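Local coordinates for hydrogenase expression protein (Thiobacillus denitrificans, PDB 3SB1), which is of unknown detailed function but probably takes part in the expression or maturation of hydrogenase, at residues R51-H56 with S67-S72; W83-L88 with W115-N120; P111-I116 with Q128-A133. All blocks are in the same frame, centred on the assembly; numbering follows the deposited sequence.

Interaction 1 (R51-H56 with S67-S72)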
ATOM      1  N   ARG A  51       4.025  22.478  10.457  1.00 18.76           N
ATOM      2  CA  ARG A  51       4.485  23.403   9.443  1.00 21.17           C
ATOM      3  C   ARG A  51       5.453  22.708   8.493  1.00 20.45           C
ATOM      4  O   ARG A  51       5.431  22.939   7.269  1.00 20.08           O
ATOM      5  CB  ARG A  51       5.146  24.626  10.098  1.00 23.78           C
ATOM      6  CG  ARG A  51       5.754  25.649   9.144  1.00 27.50           C
ATOM      7  CD  ARG A  51       6.355  26.796   9.945  1.00 32.58           C
ATOM      8  NE  ARG A  51       6.885  27.883   9.115  1.00 44.70           N
ATOM      9  CZ  ARG A  51       8.156  27.990   8.715  1.00 49.33           C
ATOM     10  NH1 ARG A  51       8.538  29.036   7.982  1.00 54.05           N
ATOM     11  NH2 ARG A  51       9.056  27.069   9.053  1.00 51.49           N
ATOM     12  N   GLU A  52       6.292  21.844   9.036  1.00 20.05           N
ATOM     13  CA  GLU A  52       7.237  21.123   8.207  1.00 20.17           C
ATOM     14  C   GLU A  52       6.506  20.233   7.243  1.00 17.74           C
ATOM     15  O   GLU A  52       6.861  20.161   6.072  1.00 18.89           O
ATOM     16  CB  GLU A  52       8.223  20.322   9.053  1.00 22.34           C
ATOM     17  CG  GLU A  52       9.252  19.626   8.213  1.00 29.30           C
ATOM     18  CD  GLU A  52      10.416  19.045   8.986  1.00 38.08           C
ATOM     19  OE1 GLU A  52      10.463  19.192  10.231  1.00 34.99           O
ATOM     20  OE2 GLU A  52      11.292  18.434   8.312  1.00 45.92           O
ATOM     21  N   ILE A  53       5.516  19.520   7.743  1.00 16.11           N
ATOM     22  CA  ILE A  53       4.711  18.635   6.895  1.00 13.76           C
ATOM     23  C   ILE A  53       4.073  19.425   5.770  1.00 16.62           C
ATOM     24  O   ILE A  53       4.073  18.969   4.604  1.00 15.76           O
ATOM     25  CB  ILE A  53       3.684  17.810   7.673  1.00 12.17           C
ATOM     26  CG1 ILE A  53       4.343  16.814   8.629  1.00 15.85           C
ATOM     27  CG2 ILE A  53       2.732  17.085   6.705  1.00 15.65           C
ATOM     28  CD1 ILE A  53       3.414  16.231   9.656  1.00 17.41           C
ATOM     29  N   ALA A  54       3.497  20.585   6.095  1.00 15.31           N
ATOM     30  CA  ALA A  54       2.850  21.412   5.074  1.00 17.01           C
ATOM     31  C   ALA A  54       3.844  21.842   4.000  1.00 16.00           C
ATOM     32  O   ALA A  54       3.491  21.857   2.819  1.00 17.51           O
ATOM     33  CB  ALA A  54       2.134  22.601   5.679  1.00 17.41           C
ATOM     34  N   GLU A  55       5.085  22.136   4.385  1.00 17.15           N
ATOM     35  CA  GLU A  55       6.109  22.523   3.430  1.00 19.72           C
ATOM     36  C   GLU A  55       6.503  21.330   2.560  1.00 16.97           C
ATOM     37  O   GLU A  55       6.667  21.487   1.339  1.00 18.05           O
ATOM     38  CB  GLU A  55       7.346  23.037   4.136  1.00 21.78           C
ATOM     39  CG  GLU A  55       7.159  24.285   5.020  1.00 32.01           C
ATOM     40  CD  GLU A  55       8.321  24.470   6.031  1.00 42.63           C
ATOM     41  OE1 GLU A  55       9.223  23.587   6.113  1.00 48.66           O
ATOM     42  OE2 GLU A  55       8.306  25.483   6.766  1.00 48.94           O
ATOM     43  N   HIS A  56       6.665  20.174   3.183  1.00 15.94           N
ATOM     44  CA  HIS A  56       6.968  18.960   2.394  1.00 17.00           C
ATOM     45  C   HIS A  56       5.864  18.644   1.380  1.00 15.10           C
ATOM     46  O   HIS A  56       6.126  18.172   0.254  1.00 15.24           O
ATOM     47  CB  HIS A  56       7.270  17.777   3.300  1.00 16.33           C
ATOM     48  CG  HIS A  56       8.521  17.934   4.065  1.00 20.95           C
ATOM     49  ND1 HIS A  56       9.624  18.556   3.523  1.00 31.17           N
ATOM     50  CD2 HIS A  56       8.885  17.519   5.294  1.00 29.87           C
ATOM     51  CE1 HIS A  56      10.618  18.513   4.393  1.00 33.64           C
ATOM     52  NE2 HIS A  56      10.192  17.905   5.479  1.00 24.89           N
ATOM     53  N   SER A  67       9.616  13.292   0.573  1.00 17.49           N
ATOM     54  CA  SER A  67      10.445  13.756   1.667  1.00 19.21           C
ATOM     55  C   SER A  67      10.144  12.920   2.893  1.00 17.75           C
ATOM     56  O   SER A  67       9.120  12.252   2.938  1.00 16.24           O
ATOM     57  CB  SER A  67      10.031  15.202   2.035  1.00 23.53           C
ATOM     58  OG  SER A  67      10.260  16.106   0.975  1.00 33.61           O
ATOM     59  N   THR A  68      11.035  12.987   3.870  1.00 16.69           N
ATOM     60  CA  THR A  68      10.808  12.320   5.128  1.00 17.86           C
ATOM     61  C   THR A  68      11.187  13.215   6.287  1.00 18.07           C
ATOM     62  O   THR A  68      12.017  14.157   6.151  1.00 20.52           O
ATOM     63  CB  THR A  68      11.592  11.008   5.256  1.00 20.14           C
ATOM     64  OG1 THR A  68      12.994  11.287   5.132  1.00 25.69           O
ATOM     65  CG2 THR A  68      11.191  10.004   4.209  1.00 24.81           C
ATOM     66  N   ILE A  69      10.522  12.956   7.409  1.00 14.55           N
ATOM     67  CA  ILE A  69      10.801  13.588   8.701  1.00 16.17           C
ATOM     68  C   ILE A  69      11.134  12.415   9.629  1.00 14.94           C
ATOM     69  O   ILE A  69      10.266  11.588   9.940  1.00 15.11           O
ATOM     70  CB  ILE A  69       9.618  14.369   9.258  1.00 18.14           C
ATOM     71  CG1 ILE A  69       9.299  15.499   8.294  1.00 22.12           C
ATOM     72  CG2 ILE A  69       9.952  14.874  10.732  1.00 20.64           C
ATOM     73  CD1 ILE A  69       8.000  16.212   8.616  1.00 24.32           C
ATOM     74  N   ASP A  70      12.405  12.322   9.991  1.00 16.04           N
ATOM     75  CA  ASP A  70      12.929  11.246  10.852  1.00 16.43           C
ATOM     76  C   ASP A  70      12.601  11.501  12.322  1.00 16.85           C
ATOM     77  O   ASP A  70      13.411  12.020  13.111  1.00 19.12           O
ATOM     78  CB  ASP A  70      14.444  11.109  10.682  1.00 19.49           C
ATOM     79  CG  ASP A  70      15.002   9.866  11.348  1.00 24.70           C
ATOM     80  OD1 ASP A  70      14.249   9.144  12.049  1.00 24.27           O
ATOM     81  OD2 ASP A  70      16.231   9.610  11.171  1.00 26.74           O
ATOM     82  N   LEU A  71      11.447  11.011  12.728  1.00 14.26           N
ATOM     83  CA  LEU A  71      10.955  11.192  14.054  1.00 15.11           C
ATOM     84  C   LEU A  71      11.830  10.601  15.142  1.00 17.48           C
ATOM     85  O   LEU A  71      12.015  11.225  16.189  1.00 17.61           O
ATOM     86  CB  LEU A  71       9.529  10.605  14.167  1.00 15.89           C
ATOM     87  CG  LEU A  71       8.420  11.230  13.320  1.00 14.87           C
ATOM     88  CD1 LEU A  71       7.117  10.438  13.485  1.00 16.79           C
ATOM     89  CD2 LEU A  71       8.179  12.712  13.679  1.00 17.04           C
ATOM     90  N   SER A  72      12.422   9.438  14.870  0.50 16.79           N
ATOM     91  CA  SER A  72      13.285   8.779  15.851  0.50 19.29           C
ATOM     92  C   SER A  72      14.478   9.627  16.224  0.50 21.73           C
ATOM     93  O   SER A  72      14.995   9.555  17.342  0.50 23.99           O
ATOM     94  CB  SER A  72      13.786   7.463  15.274  0.50 19.99           C
ATOM     95  OG  SER A  72      12.704   6.565  15.162  0.50 15.43           O
TER
HETATM   96  O   HOH W   1       8.304  16.385  -0.409  1.00 21.77           O

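Interaction 2 (W83-L88 with W115-N120)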
ATOM      1  N   TRP A  83       0.894  12.776  20.802  1.00 20.85           N
ATOM      2  CA  TRP A  83       0.132  13.958  20.418  1.00 19.84           C
ATOM      3  C   TRP A  83       0.110  14.105  18.890  1.00 19.78           C
ATOM      4  O   TRP A  83      -0.927  14.307  18.285  1.00 19.88           O
ATOM      5  CB  TRP A  83       0.692  15.235  21.058  1.00 20.08           C
ATOM      6  CG  TRP A  83       0.003  16.448  20.518  1.00 21.97           C
ATOM      7  CD1 TRP A  83      -1.176  16.987  20.980  1.00 31.94           C
ATOM      8  CD2 TRP A  83       0.411  17.279  19.418  1.00 22.24           C
ATOM      9  NE1 TRP A  83      -1.513  18.100  20.248  1.00 31.84           N
ATOM     10  CE2 TRP A  83      -0.590  18.272  19.252  1.00 30.03           C
ATOM     11  CE3 TRP A  83       1.492  17.263  18.527  1.00 25.13           C
ATOM     12  CZ2 TRP A  83      -0.517  19.252  18.260  1.00 29.97           C
ATOM     13  CZ3 TRP A  83       1.528  18.217  17.511  1.00 25.97           C
ATOM     14  CH2 TRP A  83       0.541  19.212  17.407  1.00 28.40           C
ATOM     15  N   LEU A  84       1.277  14.044  18.267  1.00 18.75           N
ATOM     16  CA  LEU A  84       1.367  14.163  16.827  1.00 19.24           C
ATOM     17  C   LEU A  84       0.610  13.062  16.097  1.00 17.81           C
ATOM     18  O   LEU A  84      -0.092  13.328  15.138  1.00 17.78           O
ATOM     19  CB  LEU A  84       2.846  14.188  16.392  1.00 18.80           C
ATOM     20  CG  LEU A  84       3.089  14.356  14.907  1.00 19.00           C
ATOM     21  CD1 LEU A  84       2.680  15.762  14.509  1.00 20.52           C
ATOM     22  CD2 LEU A  84       4.566  14.114  14.551  1.00 18.59           C
ATOM     23  N   ARG A  85       0.762  11.814  16.527  0.50 19.30           N
ATOM     24  CA  ARG A  85       0.049  10.697  15.866  0.50 20.35           C
ATOM     25  C   ARG A  85      -1.450  10.921  15.969  0.50 20.04           C
ATOM     26  O   ARG A  85      -2.187  10.726  14.986  0.50 21.29           O
ATOM     27  CB  ARG A  85       0.432   9.328  16.455  0.50 20.79           C
ATOM     28  CG  ARG A  85      -0.175   8.077  15.747  0.50 26.27           C
ATOM     29  CD  ARG A  85       0.530   7.743  14.439  0.50 30.44           C
ATOM     30  NE  ARG A  85      -0.002   6.623  13.636  0.50 32.79           N
ATOM     31  CZ  ARG A  85       0.413   5.357  13.724  0.50 38.01           C
ATOM     32  NH1 ARG A  85      -0.091   4.425  12.922  0.50 36.02           N
ATOM     33  NH2 ARG A  85       1.335   5.015  14.610  0.50 40.85           N
ATOM     34  N   ALA A  86      -1.914  11.363  17.138  1.00 21.10           N
ATOM     35  CA  ALA A  86      -3.349  11.616  17.351  1.00 23.57           C
ATOM     36  C   ALA A  86      -3.856  12.791  16.510  1.00 22.64           C
ATOM     37  O   ALA A  86      -4.999  12.772  15.991  1.00 23.12           O
ATOM     38  CB  ALA A  86      -3.604  11.873  18.822  1.00 25.25           C
ATOM     39  N   GLU A  87      -3.028  13.824  16.380  1.00 19.76           N
ATOM     40  CA  GLU A  87      -3.395  14.973  15.584  1.00 18.33           C
ATOM     41  C   GLU A  87      -3.507  14.711  14.081  1.00 20.36           C
ATOM     42  O   GLU A  87      -4.382  15.244  13.378  1.00 21.05           O
ATOM     43  CB  GLU A  87      -2.384  16.065  15.831  1.00 22.58           C
ATOM     44  CG  GLU A  87      -2.562  17.262  14.962  1.00 23.19           C
ATOM     45  CD  GLU A  87      -3.876  18.014  15.250  1.00 30.59           C
ATOM     46  OE1 GLU A  87      -4.382  17.960  16.398  1.00 31.21           O
ATOM     47  OE2 GLU A  87      -4.404  18.619  14.302  1.00 33.88           O
ATOM     48  N   LEU A  88      -2.575  13.920  13.549  1.00 17.62           N
ATOM     49  CA  LEU A  88      -2.584  13.567  12.144  1.00 16.39           C
ATOM     50  C   LEU A  88      -3.671  12.564  11.782  1.00 16.97           C
ATOM     51  O   LEU A  88      -4.104  12.511  10.632  1.00 17.09           O
ATOM     52  CB  LEU A  88      -1.215  13.073  11.714  1.00 16.53           C
ATOM     53  CG  LEU A  88      -0.076  14.089  11.795  1.00 16.66           C
ATOM     54  CD1 LEU A  88       1.280  13.443  11.385  1.00 16.11           C
ATOM     55  CD2 LEU A  88      -0.371  15.262  10.868  1.00 20.42           C
ATOM     56  N   TRP A 115       2.667   7.603   8.083  1.00 11.02           N
ATOM     57  CA  TRP A 115       3.402   7.332   9.352  1.00 12.28           C
ATOM     58  C   TRP A 115       3.985   5.921   9.210  1.00 12.95           C
ATOM     59  O   TRP A 115       3.237   4.955   9.058  1.00 12.94           O
ATOM     60  CB  TRP A 115       2.486   7.377  10.558  1.00 13.38           C
ATOM     61  CG  TRP A 115       3.204   7.415  11.862  1.00 14.13           C
ATOM     62  CD1 TRP A 115       3.885   6.410  12.476  1.00 17.25           C
ATOM     63  CD2 TRP A 115       3.263   8.546  12.754  1.00 12.87           C
ATOM     64  NE1 TRP A 115       4.412   6.867  13.688  1.00 16.42           N
ATOM     65  CE2 TRP A 115       3.998   8.157  13.885  1.00 12.80           C
ATOM     66  CE3 TRP A 115       2.685   9.796  12.740  1.00 16.19           C
ATOM     67  CZ2 TRP A 115       4.212   9.014  14.975  1.00 14.80           C
ATOM     68  CZ3 TRP A 115       2.927  10.664  13.824  1.00 18.08           C
ATOM     69  CH2 TRP A 115       3.678  10.247  14.919  1.00 17.07           C
ATOM     70  N   ILE A 116       5.306   5.833   9.275  0.50 11.11           N
ATOM     71  CA  ILE A 116       6.023   4.599   9.074  0.50 12.10           C
ATOM     72  C   ILE A 116       6.724   4.149  10.360  0.50 12.34           C
ATOM     73  O   ILE A 116       7.336   4.966  11.071  0.50 12.11           O
ATOM     74  CB  ILE A 116       7.102   4.830   7.992  0.50 11.93           C
ATOM     75  CG1 ILE A 116       6.495   5.598   6.788  0.50 15.44           C
ATOM     76  CG2 ILE A 116       7.773   3.517   7.603  0.50 15.67           C
ATOM     77  CD1 ILE A 116       5.380   4.894   6.084  0.50 18.62           C
ATOM     78  N   ILE A 117       6.573   2.869  10.688  1.00 11.83           N
ATOM     79  CA  ILE A 117       7.282   2.301  11.825  1.00 13.28           C
ATOM     80  C   ILE A 117       7.856   0.954  11.397  1.00 13.83           C
ATOM     81  O   ILE A 117       7.117   0.113  10.834  1.00 15.21           O
ATOM     82  CB  ILE A 117       6.380   2.044  13.073  1.00 13.16           C
ATOM     83  CG1 ILE A 117       5.703   3.304  13.575  1.00 16.52           C
ATOM     84  CG2 ILE A 117       7.210   1.290  14.163  1.00 17.26           C
ATOM     85  CD1 ILE A 117       4.565   3.020  14.538  1.00 21.32           C
ATOM     86  N   HIS A 118       9.158   0.753  11.606  1.00 11.94           N
ATOM     87  CA  HIS A 118       9.731  -0.589  11.409  1.00 12.91           C
ATOM     88  C   HIS A 118      10.154  -1.155  12.760  1.00 12.20           C
ATOM     89  O   HIS A 118      10.784  -0.488  13.531  1.00 12.80           O
ATOM     90  CB  HIS A 118      10.995  -0.630  10.560  1.00 14.28           C
ATOM     91  CG  HIS A 118      11.469  -2.018  10.331  1.00 15.14           C
ATOM     92  ND1 HIS A 118      12.557  -2.584  10.973  1.00 17.16           N
ATOM     93  CD2 HIS A 118      10.930  -3.004   9.562  1.00 13.27           C
ATOM     94  CE1 HIS A 118      12.671  -3.849  10.573  1.00 15.37           C
ATOM     95  NE2 HIS A 118      11.705  -4.117   9.732  1.00 21.29           N
ATOM     96  N   ARG A 119       9.759  -2.403  13.018  1.00 12.37           N
ATOM     97  CA  ARG A 119      10.194  -3.127  14.193  1.00 13.44           C
ATOM     98  C   ARG A 119      11.026  -4.350  13.748  1.00 14.20           C
ATOM     99  O   ARG A 119      10.703  -5.028  12.738  1.00 15.38           O
ATOM    100  CB  ARG A 119       8.998  -3.634  14.998  1.00 14.95           C
ATOM    101  CG  ARG A 119       8.173  -2.541  15.603  1.00 14.35           C
ATOM    102  CD  ARG A 119       6.903  -3.119  16.296  1.00 16.55           C
ATOM    103  NE  ARG A 119       6.060  -2.024  16.767  1.00 17.43           N
ATOM    104  CZ  ARG A 119       6.238  -1.346  17.892  1.00 16.46           C
ATOM    105  NH1 ARG A 119       7.180  -1.677  18.784  1.00 18.99           N
ATOM    106  NH2 ARG A 119       5.389  -0.372  18.208  1.00 22.43           N
ATOM    107  N   ASN A 120      12.067  -4.649  14.516  1.00 14.11           N
ATOM    108  CA  ASN A 120      12.840  -5.849  14.286  1.00 16.01           C
ATOM    109  C   ASN A 120      12.082  -7.065  14.775  1.00 19.21           C
ATOM    110  O   ASN A 120      10.962  -6.967  15.282  1.00 16.99           O
ATOM    111  CB  ASN A 120      14.258  -5.774  14.827  1.00 16.78           C
ATOM    112  CG  ASN A 120      14.325  -5.663  16.326  1.00 19.14           C
ATOM    113  OD1 ASN A 120      13.370  -6.026  17.050  1.00 18.99           O
ATOM    114  ND2 ASN A 120      15.493  -5.213  16.830  1.00 22.45           N
TER

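Interaction 3 (P111-I116 with Q128-A133)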
ATOM      1  N   PRO A 111      -4.100  13.074   3.103  1.00 13.55           N
ATOM      2  CA  PRO A 111      -3.548  12.355   1.960  1.00 14.76           C
ATOM      3  C   PRO A 111      -2.144  12.822   1.626  1.00 13.85           C
ATOM      4  O   PRO A 111      -1.875  14.034   1.631  1.00 14.53           O
ATOM      5  CB  PRO A 111      -4.495  12.733   0.833  1.00 15.53           C
ATOM      6  CG  PRO A 111      -5.838  12.847   1.568  1.00 16.58           C
ATOM      7  CD  PRO A 111      -5.511  13.473   2.873  1.00 14.26           C
ATOM      8  N   GLY A 112      -1.277  11.862   1.338  1.00 13.29           N
ATOM      9  CA  GLY A 112       0.135  12.150   1.048  1.00 13.11           C
ATOM     10  C   GLY A 112       1.047  12.141   2.279  1.00 13.89           C
ATOM     11  O   GLY A 112       2.262  12.294   2.153  1.00 12.53           O
ATOM     12  N   VAL A 113       0.475  12.041   3.485  1.00 11.78           N
ATOM     13  CA  VAL A 113       1.256  12.031   4.724  1.00 11.15           C
ATOM     14  C   VAL A 113       1.121  10.697   5.375  1.00 12.21           C
ATOM     15  O   VAL A 113       0.016  10.307   5.784  1.00 12.64           O
ATOM     16  CB  VAL A 113       0.796  13.151   5.668  1.00 11.41           C
ATOM     17  CG1 VAL A 113       1.693  13.195   6.949  1.00 10.67           C
ATOM     18  CG2 VAL A 113       0.737  14.543   4.957  1.00 13.43           C
ATOM     19  N   TRP A 114       2.238   9.970   5.439  1.00 11.64           N
ATOM     20  CA  TRP A 114       2.280   8.610   5.932  1.00 10.04           C
ATOM     21  C   TRP A 114       3.108   8.461   7.160  1.00 11.20           C
ATOM     22  O   TRP A 114       4.185   9.074   7.242  1.00 12.73           O
ATOM     23  CB  TRP A 114       2.857   7.679   4.809  1.00 11.84           C
ATOM     24  CG  TRP A 114       2.179   7.747   3.492  1.00 12.36           C
ATOM     25  CD1 TRP A 114       2.291   8.750   2.530  1.00 11.83           C
ATOM     26  CD2 TRP A 114       1.231   6.803   2.959  1.00 11.67           C
ATOM     27  NE1 TRP A 114       1.457   8.483   1.478  1.00 12.18           N
ATOM     28  CE2 TRP A 114       0.823   7.279   1.678  1.00 12.75           C
ATOM     29  CE3 TRP A 114       0.780   5.572   3.394  1.00 12.16           C
ATOM     30  CZ2 TRP A 114      -0.047   6.562   0.887  1.00 13.04           C
ATOM     31  CZ3 TRP A 114      -0.094   4.854   2.582  1.00 16.40           C
ATOM     32  CH2 TRP A 114      -0.526   5.369   1.388  1.00 14.31           C
ATOM     33  N   TRP A 115       2.667   7.603   8.083  1.00 11.02           N
ATOM     34  CA  TRP A 115       3.402   7.332   9.352  1.00 12.28           C
ATOM     35  C   TRP A 115       3.985   5.921   9.210  1.00 12.95           C
ATOM     36  O   TRP A 115       3.237   4.955   9.058  1.00 12.94           O
ATOM     37  CB  TRP A 115       2.486   7.377  10.558  1.00 13.38           C
ATOM     38  CG  TRP A 115       3.204   7.415  11.862  1.00 14.13           C
ATOM     39  CD1 TRP A 115       3.885   6.410  12.476  1.00 17.25           C
ATOM     40  CD2 TRP A 115       3.263   8.546  12.754  1.00 12.87           C
ATOM     41  NE1 TRP A 115       4.412   6.867  13.688  1.00 16.42           N
ATOM     42  CE2 TRP A 115       3.998   8.157  13.885  1.00 12.80           C
ATOM     43  CE3 TRP A 115       2.685   9.796  12.740  1.00 16.19           C
ATOM     44  CZ2 TRP A 115       4.212   9.014  14.975  1.00 14.80           C
ATOM     45  CZ3 TRP A 115       2.927  10.664  13.824  1.00 18.08           C
ATOM     46  CH2 TRP A 115       3.678  10.247  14.919  1.00 17.07           C
ATOM     47  N   ILE A 116       5.306   5.833   9.275  0.50 11.11           N
ATOM     48  CA  ILE A 116       6.023   4.599   9.074  0.50 12.10           C
ATOM     49  C   ILE A 116       6.724   4.149  10.360  0.50 12.34           C
ATOM     50  O   ILE A 116       7.336   4.966  11.071  0.50 12.11           O
ATOM     51  CB  ILE A 116       7.102   4.830   7.992  0.50 11.93           C
ATOM     52  CG1 ILE A 116       6.495   5.598   6.788  0.50 15.44           C
ATOM     53  CG2 ILE A 116       7.773   3.517   7.603  0.50 15.67           C
ATOM     54  CD1 ILE A 116       5.380   4.894   6.084  0.50 18.62           C
ATOM     55  N   GLN A 128      11.213   5.233  12.970  1.00 14.77           N
ATOM     56  CA  GLN A 128       9.836   5.755  12.936  1.00 13.21           C
ATOM     57  C   GLN A 128       9.986   7.084  12.214  1.00 14.95           C
ATOM     58  O   GLN A 128      10.816   7.901  12.590  1.00 14.37           O
ATOM     59  CB  GLN A 128       9.283   5.947  14.363  1.00 16.90           C
ATOM     60  CG  GLN A 128       7.962   6.441  14.386  1.00 17.73           C
ATOM     61  CD  GLN A 128       7.270   6.269  15.741  1.00 15.14           C
ATOM     62  OE1 GLN A 128       6.053   6.114  15.768  1.00 17.73           O
ATOM     63  NE2 GLN A 128       8.042   6.234  16.859  1.00 20.75           N
ATOM     64  N   PHE A 129       9.153   7.312  11.215  1.00 11.18           N
ATOM     65  CA  PHE A 129       9.234   8.513  10.431  1.00 12.28           C
ATOM     66  C   PHE A 129       7.997   8.802   9.671  1.00 13.15           C
ATOM     67  O   PHE A 129       7.131   7.925   9.473  1.00 13.50           O
ATOM     68  CB  PHE A 129      10.449   8.470   9.475  1.00 12.69           C
ATOM     69  CG  PHE A 129      10.407   7.395   8.405  1.00 11.99           C
ATOM     70  CD1 PHE A 129       9.918   7.644   7.117  1.00 14.47           C
ATOM     71  CD2 PHE A 129      10.867   6.089   8.673  1.00 15.10           C
ATOM     72  CE1 PHE A 129       9.959   6.707   6.140  1.00 15.14           C
ATOM     73  CE2 PHE A 129      10.855   5.107   7.675  1.00 16.09           C
ATOM     74  CZ  PHE A 129      10.378   5.393   6.411  1.00 16.33           C
ATOM     75  N   ILE A 130       7.885  10.068   9.278  0.50 12.68           N
ATOM     76  CA  ILE A 130       6.792  10.530   8.438  0.50 12.34           C
ATOM     77  C   ILE A 130       7.354  10.528   7.009  0.50 12.48           C
ATOM     78  O   ILE A 130       8.510  10.909   6.759  0.50 12.34           O
ATOM     79  CB  ILE A 130       6.329  11.975   8.734  0.50 12.48           C
ATOM     80  CG1 ILE A 130       5.926  12.179  10.187  0.50 15.58           C
ATOM     81  CG2 ILE A 130       5.143  12.318   7.808  0.50 13.24           C
ATOM     82  CD1 ILE A 130       4.713  11.417  10.584  0.50 15.51           C
ATOM     83  N   GLU A 131       6.563  10.040   6.072  1.00 12.16           N
ATOM     84  CA  GLU A 131       6.955  10.070   4.650  1.00 13.32           C
ATOM     85  C   GLU A 131       5.889  10.860   3.926  1.00 13.85           C
ATOM     86  O   GLU A 131       4.707  10.573   4.091  1.00 14.05           O
ATOM     87  CB  GLU A 131       7.131   8.666   4.096  1.00 14.91           C
ATOM     88  CG  GLU A 131       7.719   8.611   2.706  1.00 22.87           C
ATOM     89  CD  GLU A 131       8.035   7.145   2.259  1.00 25.36           C
ATOM     90  OE1 GLU A 131       7.702   6.178   2.964  1.00 32.20           O
ATOM     91  OE2 GLU A 131       8.656   6.985   1.206  1.00 40.85           O
ATOM     92  N   VAL A 132       6.300  11.963   3.258  1.00 12.40           N
ATOM     93  CA  VAL A 132       5.403  12.786   2.483  1.00 13.00           C
ATOM     94  C   VAL A 132       5.639  12.322   1.035  1.00 12.30           C
ATOM     95  O   VAL A 132       6.693  12.525   0.449  1.00 14.86           O
ATOM     96  CB  VAL A 132       5.596  14.235   2.726  1.00 12.81           C
ATOM     97  CG1 VAL A 132       4.730  15.068   1.730  1.00 15.65           C
ATOM     98  CG2 VAL A 132       5.360  14.604   4.222  1.00 15.39           C
ATOM     99  N   ALA A 133       4.638  11.663   0.482  1.00 10.97           N
ATOM    100  CA  ALA A 133       4.732  10.958  -0.794  1.00 12.93           C
ATOM    101  C   ALA A 133       3.376  10.536  -1.284  1.00 12.53           C
ATOM    102  O   ALA A 133       2.422  10.413  -0.494  1.00 13.87           O
ATOM    103  CB  ALA A 133       5.614   9.680  -0.559  1.00 15.28           C
TER

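Interaction 1 (R51-H56 with S67-S72)
Apolar packing centres on Ile69, whose CG1 and CD1 reach up to helix 48-63. CG1 is 3.6 Å from CD2 of His56, at the edge of the imidazole. CD1 of the same isoleucine touches CG1 of Ile53 at 3.7 Å, the two side chains meeting at about a right angle. It also lies against the aliphatic part of Glu52, 3.7 Å from CG. Glu52 comes from the opposite direction, its CG anti to the backbone N (chi1 -177°) and its chain extended along Ile69.

One CH-pi contact is made. CB of Ser67 lies over a face of the His56 ring, 3.9 Å from the centroid and displaced toward the rim.

The contact sets helix 48-63 against one face of an antiparallel sheet, at its end strand. Strand 67-69 is the outermost strand of the sheet within this chain. It runs nearly antiparallel to the helix segment (171°) and pairs with strand 125-132. Ile53 continues the apolar layer inward to Val113 and Leu88, and it also packs on Leu153 of the second subunit.

The main polar bond is made within the helix: NE2 of His56 donates to OE2 of Glu52 at 3.1 Å, one helical turn back. OE2 accepts with its anti lone pair and lies 23° out of the imidazole plane. This bond helps to hold the ring with its edge to Ile69 and a face to Ser67.

Interaction 2 (W83-L88 with W115-N120)
Trp115 meets helix 78-88 with both a ring face and a ring edge. Arg85 lies over the face in the conformer described; a second is also modelled. Its CD is above the six-membered ring, 3.4 Å from that centroid. Its guanidinium is stacked flat on the five-membered ring, with CZ 4.0 Å from the centroid and the two planes only 16° apart. In this conformer the pair is a cation-pi stack. A bend in the arginine chain at chi2 (77°) folds it across the indole. At the edge, CZ3 of Trp115 meets CG of Leu84 at 3.9 Å and CD1 of Leu88 at 4.0 Å. The two leucines also pack on Leu50 of helix 48-63, so the indole edge enters the apolar layer between helices and sheet.

Two residues on, Ile117 has its CB on the same side of the strand. Its CD1 touches NH2 of Arg85 at 3.8 Å, by the end of the guanidinium. CG1 of Ile117 lies at the edge of the indole, in its plane.

The contact thus packs one helix of the alpha layer on a central strand of the antiparallel sheet. With alanine in place of Trp115, the Arg85 guanidinium would probably lose the flat surface it stacks on, and a gap would open beside Leu84 and Leu88.

Two of the polar atoms have partners outside the contact. NH1 of Arg85 makes a salt bridge to Asp106 on the neighbouring strand 102-107, and the indole N-H is bonded to Gln128. Arg85 therefore offers its face to the indole while NH1 meets the carboxylate. The Asp106 carboxylate probably balances the positive charge and so lowers the cost of placing a partly buried guanidinium on an indole.

Interaction 3 (P111-I116 with Q128-A133)
Gly112 to Ile116 pair with Phe129 to Ala133 in antiparallel register, the strand axes 4.7 Å apart. Strands 113-119 and 125-132 form a beta hairpin in the middle of the sheet. Trp114 with Glu131 and Ile116 with Phe129 are hydrogen-bonded pairs. N of Ile116 reaches O of Phe129 at 2.8 Å.

Val113, Trp115, Ile130 and Val132 share the face toward the helices. There, in the conformer described, CD1 of Ile130 touches CE3 of Trp115 at 3.4 Å, and its CG2 packs on CG1 of Val113. NE1 of Trp115 donates to OE1 of Gln128 at 2.8 Å, in the ring plane, with the amide turned 78° to the indole.

Trp114, Ile116, Phe129 and Glu131 lie on the other face. In the conformer described, CB of Ile116 sits over the centre of the Phe129 ring, 3.7 Å from the centroid. Phe129 CG stands between its backbone N and carbonyl carbon (chi1 64°), which turns one face of the ring to CB of Ile116. OE2 of Glu131 accepts the N-H of Glu137.

At the hairpin's open end, NE1 of Trp114 donates to O of Ala133 at 2.9 Å, from 41° above the carbonyl plane.

From the N terminus, interaction 1 closes first, turning helix 48-63 back onto strand 67-69 across a short loop. The chain then forms helix 78-88. Interaction 2 closes a longer loop, through strands 93-97 and 102-107, when strand 113-119 arrives. Interaction 3 closes the hairpin and overlaps interaction 2 at Trp115 and Ile116. Interaction 1 is thus in series with both, neither nested nor crossed. In space they join. Strand 67-69 pairs with strand 125-132 beside interaction 3. Leu71 packs on Trp115, and Ile53 on Leu88. Together they tie two helices to one side of the antiparallel sheet. Residues of all three pairs of segments also meet the second subunit.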